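Local coordinates for protein Isomerase/lactonizing enzyme (Agrobacterium fabrum str. C58, PDB 2NQL) that is a member of the mandelate racemase/muconate lactonizing enzyme family, in the enolase superfamily, and binds a sodium ion in its barrel domain, at residues Trp237-Pro242 with Val260-Gly265. Numbering follows the deposited sequence.
Sequences WFAEAP and VPIAVG. With NA (sodium ion), chain G.
A239 pairs with I262 and E240 with A263 in parallel register: A239 N bonds to P261 O (2.9 Å), A263 N reaches A239 O (3.0 Å), and A241 N closes the ladder on A263 O (3.0 Å). E240 turns its side chain to the same face of the sheet as A263. E240 CB lies 3.8 Å from A263 O and at the edge of the F238 ring; CG, anti to the backbone N (chi1 158°), still brushes that carbonyl. From there the chain runs extended, carrying the carboxylate away from 260-265 to the sodium ion, which E240 OE2 binds at 2.3 Å beside two waters and E266. OE1 is taken by K184 in a salt bridge and by Q287 in a hydrogen bond, which should fix the carboxylate's rotation. F238 CD1 meets A263 CB obliquely at 3.5 Å, while F238 CE2 stands over the W237 ring. On the other face, A239 CB packs against V260 CG1 and I262 CD1. These parallel strands of the enolase-superfamily barrel are joined by a beta-alpha-beta crossover through helix 248-255, whose L251 touches P242 and I262; helix 221-231 packs on A239, and strands 210-214 and 285-286 continue the sheet.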
loop_
_atom_site.group_PDB
_atom_site.type_symbol
_atom_site.label_atom_id
_atom_site.label_comp_id
_atom_site.label_asym_id
_atom_site.label_seq_id
_atom_site.Cartn_x
_atom_site.Cartn_y
_atom_site.Cartn_z
ATOM N N TRP A 237 4.496 -28.688 11.249
ATOM C CA TRP A 237 4.899 -28.634 9.851
ATOM C C TRP A 237 5.558 -27.293 9.535
ATOM O O TRP A 237 6.682 -27.258 9.025
ATOM C CB TRP A 237 3.639 -28.869 9.002
ATOM C CG TRP A 237 3.717 -28.725 7.515
ATOM C CD1 TRP A 237 4.819 -28.776 6.713
ATOM C CD2 TRP A 237 2.597 -28.548 6.654
ATOM N NE1 TRP A 237 4.452 -28.621 5.391
ATOM C CE2 TRP A 237 3.090 -28.482 5.331
ATOM C CE3 TRP A 237 1.211 -28.423 6.878
ATOM C CZ2 TRP A 237 2.256 -28.276 4.235
ATOM C CZ3 TRP A 237 0.371 -28.233 5.784
ATOM C CH2 TRP A 237 0.900 -28.179 4.473
ATOM N N PHE A 238 4.855 -26.204 9.829
ATOM C CA PHE A 238 5.445 -24.874 9.806
ATOM C C PHE A 238 4.748 -23.959 10.807
ATOM O O PHE A 238 3.623 -24.252 11.258
ATOM C CB PHE A 238 5.479 -24.281 8.388
ATOM C CG PHE A 238 4.119 -24.173 7.712
ATOM C CD1 PHE A 238 3.261 -23.104 7.993
ATOM C CD2 PHE A 238 3.720 -25.113 6.766
ATOM C CE1 PHE A 238 2.012 -22.973 7.348
ATOM C CE2 PHE A 238 2.477 -25.003 6.113
ATOM C CZ PHE A 238 1.611 -23.930 6.421
ATOM N N ALA A 239 5.417 -22.858 11.150
ATOM C CA ALA A 239 4.822 -21.789 11.947
ATOM C C ALA A 239 4.642 -20.606 11.007
ATOM O O ALA A 239 5.607 -20.110 10.442
ATOM C CB ALA A 239 5.731 -21.417 13.133
ATOM N N GLU A 240 3.390 -20.208 10.807
ATOM C CA GLU A 240 3.072 -19.169 9.826
ATOM C C GLU A 240 2.846 -17.833 10.548
ATOM O O GLU A 240 2.236 -17.807 11.620
ATOM C CB GLU A 240 1.848 -19.594 9.007
ATOM C CG GLU A 240 1.096 -18.450 8.354
ATOM C CD GLU A 240 -0.161 -18.910 7.644
ATOM O OE1 GLU A 240 -0.302 -20.110 7.355
ATOM O OE2 GLU A 240 -1.009 -18.051 7.298
ATOM N N ALA A 241 3.337 -16.740 9.952
ATOM C CA ALA A 241 3.054 -15.360 10.420
ATOM C C ALA A 241 3.311 -15.195 11.933
ATOM O O ALA A 241 2.384 -14.889 12.709
ATOM C CB ALA A 241 1.607 -14.938 10.049
ATOM N N PRO A 242 4.554 -15.464 12.368
ATOM C CA PRO A 242 4.848 -15.413 13.806
ATOM C C PRO A 242 4.765 -14.005 14.428
ATOM O O PRO A 242 4.462 -13.867 15.619
ATOM C CB PRO A 242 6.283 -15.934 13.874
ATOM C CG PRO A 242 6.869 -15.637 12.558
ATOM C CD PRO A 242 5.748 -15.830 11.580
ATOM N N VAL A 260 11.930 -24.899 13.502
ATOM C CA VAL A 260 10.596 -24.999 12.913
ATOM C C VAL A 260 10.542 -24.099 11.679
ATOM O O VAL A 260 10.902 -22.922 11.766
ATOM C CB VAL A 260 9.500 -24.642 13.949
ATOM C CG1 VAL A 260 8.115 -24.688 13.307
ATOM C CG2 VAL A 260 9.571 -25.625 15.142
ATOM N N PRO A 261 10.185 -24.671 10.504
ATOM C CA PRO A 261 10.095 -23.877 9.271
ATOM C C PRO A 261 9.164 -22.670 9.426
ATOM O O PRO A 261 8.081 -22.786 10.018
ATOM C CB PRO A 261 9.520 -24.874 8.261
ATOM C CG PRO A 261 9.993 -26.209 8.770
ATOM C CD PRO A 261 9.875 -26.094 10.254
ATOM N N ILE A 262 9.601 -21.519 8.925
ATOM C CA ILE A 262 8.783 -20.309 9.035
ATOM C C ILE A 262 8.122 -20.032 7.692
ATOM O O ILE A 262 8.776 -20.070 6.662
ATOM C CB ILE A 262 9.592 -19.077 9.537
ATOM C CG1 ILE A 262 10.253 -19.346 10.908
ATOM C CG2 ILE A 262 8.718 -17.809 9.574
ATOM C CD1 ILE A 262 9.325 -19.801 11.993
ATOM N N ALA A 263 6.816 -19.770 7.722
ATOM C CA ALA A 263 6.067 -19.501 6.496
ATOM C C ALA A 263 5.458 -18.093 6.568
ATOM O O ALA A 263 4.890 -17.727 7.595
ATOM C CB ALA A 263 4.955 -20.545 6.329
ATOM N N VAL A 264 5.568 -17.323 5.481
ATOM C CA VAL A 264 5.018 -15.966 5.441
ATOM C C VAL A 264 4.605 -15.648 4.001
ATOM O O VAL A 264 4.978 -16.370 3.075
ATOM C CB VAL A 264 6.074 -14.882 5.894
ATOM C CG1 VAL A 264 6.329 -14.935 7.388
ATOM C CG2 VAL A 264 7.382 -15.032 5.092
ATOM N N GLY A 265 3.836 -14.578 3.811
ATOM C CA GLY A 265 3.704 -13.987 2.475
ATOM C C GLY A 265 2.306 -13.706 1.951
ATOM O O GLY A 265 2.178 -13.081 0.902
HETATM NA NA NA G . -1.303 -17.633 5.090
HETATM O O HOH W 1 1.176 -16.108 5.096
HETATM O O HOH W 2 -1.736 -19.629 3.884
#